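Local coordinates for Glyco_hydro_cc domain-containing protein (Cryptococcus neoformans, PDB 6UBC) that probably binds beta-1,3-glucan oligosaccharides, as a probably secreted member of subgroup VII of glycoside hydrolase family 128, at residues S292-T297 / S330-S335. Numbering follows the deposited sequence.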
loop_
_atom_site.group_PDB
_atom_site.type_symbol
_atom_site.label_atom_id
_atom_site.label_comp_id
_atom_site.label_asym_id
_atom_site.label_seq_id
_atom_site.Cartn_x
_atom_site.Cartn_y
_atom_site.Cartn_z
ATOM N N SER A 292 -19.893 3.325 3.982
ATOM C CA SER A 292 -20.522 3.061 5.292
ATOM C C SER A 292 -19.523 2.329 6.208
ATOM O O SER A 292 -19.407 2.737 7.372
ATOM C CB SER A 292 -21.827 2.320 5.165
ATOM O OG SER A 292 -22.324 2.168 6.504
ATOM N N LEU A 293 -18.767 1.334 5.716
ATOM C CA LEU A 293 -17.813 0.556 6.555
ATOM C C LEU A 293 -16.646 1.456 6.987
ATOM O O LEU A 293 -16.235 1.396 8.135
ATOM C CB LEU A 293 -17.336 -0.662 5.772
ATOM C CG LEU A 293 -16.386 -1.582 6.526
ATOM C CD1 LEU A 293 -17.040 -2.070 7.796
ATOM C CD2 LEU A 293 -16.010 -2.784 5.629
ATOM N N TRP A 294 -16.119 2.239 6.038
ATOM C CA TRP A 294 -15.061 3.221 6.296
ATOM C C TRP A 294 -15.501 4.124 7.461
ATOM O O TRP A 294 -14.789 4.217 8.471
ATOM C CB TRP A 294 -14.805 4.007 5.008
ATOM C CG TRP A 294 -13.842 5.126 5.250
ATOM C CD1 TRP A 294 -14.191 6.366 5.668
ATOM C CD2 TRP A 294 -12.409 5.137 5.073
ATOM N NE1 TRP A 294 -13.072 7.139 5.778
ATOM C CE2 TRP A 294 -11.966 6.419 5.432
ATOM C CE3 TRP A 294 -11.453 4.204 4.622
ATOM C CZ2 TRP A 294 -10.627 6.790 5.389
ATOM C CZ3 TRP A 294 -10.121 4.554 4.587
ATOM C CH2 TRP A 294 -9.715 5.846 4.954
ATOM N N ASP A 295 -16.686 4.688 7.355
ATOM C CA ASP A 295 -17.184 5.674 8.323
ATOM C C ASP A 295 -17.428 5.008 9.680
ATOM O O ASP A 295 -17.005 5.592 10.683
ATOM C CB ASP A 295 -18.428 6.413 7.838
ATOM C CG ASP A 295 -18.047 7.574 6.925
ATOM O OD1 ASP A 295 -16.950 8.156 7.144
ATOM O OD2 ASP A 295 -18.812 7.838 6.011
ATOM N N SER A 296 -17.947 3.789 9.705
ATOM C CA SER A 296 -18.352 3.142 10.969
ATOM C C SER A 296 -17.185 2.493 11.674
ATOM O O SER A 296 -17.235 2.410 12.893
ATOM C CB SER A 296 -19.419 2.133 10.725
ATOM O OG SER A 296 -18.900 0.989 10.072
ATOM N N THR A 297 -16.187 1.995 10.963
ATOM C CA THR A 297 -15.192 1.016 11.479
ATOM C C THR A 297 -13.750 1.529 11.412
ATOM O O THR A 297 -13.021 1.283 12.341
ATOM C CB THR A 297 -15.398 -0.311 10.743
ATOM O OG1 THR A 297 -16.752 -0.697 10.935
ATOM C CG2 THR A 297 -14.533 -1.448 11.228
ATOM N N SER A 330 -16.984 11.234 -2.213
ATOM C CA SER A 330 -18.249 11.992 -2.142
ATOM C C SER A 330 -19.121 11.487 -1.007
ATOM O O SER A 330 -19.713 12.344 -0.311
ATOM C CB SER A 330 -18.989 11.914 -3.421
ATOM O OG SER A 330 -18.253 12.660 -4.343
ATOM N N GLN A 331 -19.170 10.183 -0.795
ATOM C CA GLN A 331 -20.106 9.510 0.160
ATOM C C GLN A 331 -19.583 9.411 1.596
ATOM O O GLN A 331 -20.395 9.429 2.481
ATOM C CB GLN A 331 -20.457 8.137 -0.377
ATOM C CG GLN A 331 -21.214 8.300 -1.708
ATOM C CD GLN A 331 -21.673 6.982 -2.303
ATOM O OE1 GLN A 331 -22.053 6.061 -1.578
ATOM N NE2 GLN A 331 -21.677 6.919 -3.633
ATOM N N ILE A 332 -18.291 9.376 1.841
ATOM C CA ILE A 332 -17.734 9.267 3.221
ATOM C C ILE A 332 -17.895 10.591 3.955
ATOM O O ILE A 332 -17.835 11.646 3.347
ATOM C CB ILE A 332 -16.276 8.779 3.280
ATOM C CG1 ILE A 332 -15.317 9.686 2.485
ATOM C CG2 ILE A 332 -16.230 7.374 2.766
ATOM C CD1 ILE A 332 -13.943 9.126 2.370
ATOM N N SER A 333 -18.061 10.493 5.283
ATOM C CA SER A 333 -18.197 11.681 6.155
ATOM C C SER A 333 -16.844 12.074 6.704
ATOM O O SER A 333 -16.665 13.256 7.044
ATOM C CB SER A 333 -19.268 11.462 7.207
ATOM O OG SER A 333 -20.557 11.552 6.557
ATOM N N THR A 334 -15.958 11.126 6.933
ATOM C CA THR A 334 -14.577 11.398 7.440
ATOM C C THR A 334 -13.594 11.074 6.328
ATOM O O THR A 334 -13.602 9.891 5.875
ATOM C CB THR A 334 -14.250 10.571 8.684
ATOM O OG1 THR A 334 -15.162 11.030 9.685
ATOM C CG2 THR A 334 -12.804 10.695 9.119
ATOM N N SER A 335 -12.839 12.050 5.833
ATOM C CA SER A 335 -11.967 11.800 4.653
ATOM C C SER A 335 -10.700 11.080 5.126
ATOM O O SER A 335 -10.447 10.946 6.356
ATOM C CB SER A 335 -11.661 13.008 3.772
ATOM O OG SER A 335 -11.129 12.551 2.466
HETATM O O HOH W 1 -21.402 9.590 5.029
HETATM O O HOH W 2 -17.407 9.396 9.619
#
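Trp-294 reaches Thr-334 through its indole nitrogen: NE1 donates to the backbone O of Thr-334 over 2.8 Å. The N-H...O angle of this bond is 151°. Thr-334 O sits at the edge of the indole, close to its plane but tilted 17° from it, and the bond satisfies the polar atom of a buried side chain. With CG anti to the backbone N (chi1 174°), the indole leaves the helix to reach Ile-332 and Thr-334; Ile-332 packs obliquely against the pyrrole part of the ring, CG2 lying 3.7 Å from Trp-294 CD1. Phe-328 meets the same indole edge-to-face, and Pro-311 and Trp-336 add further packing.

One residue on, Asp-295 presents its carboxylate to two consecutive backbone amides beyond the end of helix 324-331. OD2 accepts from Ser-333 N at 2.9 Å and OD1 from Thr-334 N at 3.1 Å, both on their syn sides but out of the carboxylate plane; a weak second bond links Ser-333 N to OD1. This double grip limits rotation of the carboxylate. Water 1 joins OD2 to Gln-331 O and Ser-333 OG, while water 2 donates weakly to Asp-295 OD1 and is hydrogen-bonded to Thr-334 OG1.

Ile-332 is the first residue to leave helical geometry, and its CA comes within 6.3 Å of that of Asp-295. The arrangement thus fastens helix 287-298 to the turn between helix 324-331 and strand 339-345, a peripheral helix-to-loop junction in the alternating beta/alpha architecture of the TIM-barrel glycoside hydrolase fold.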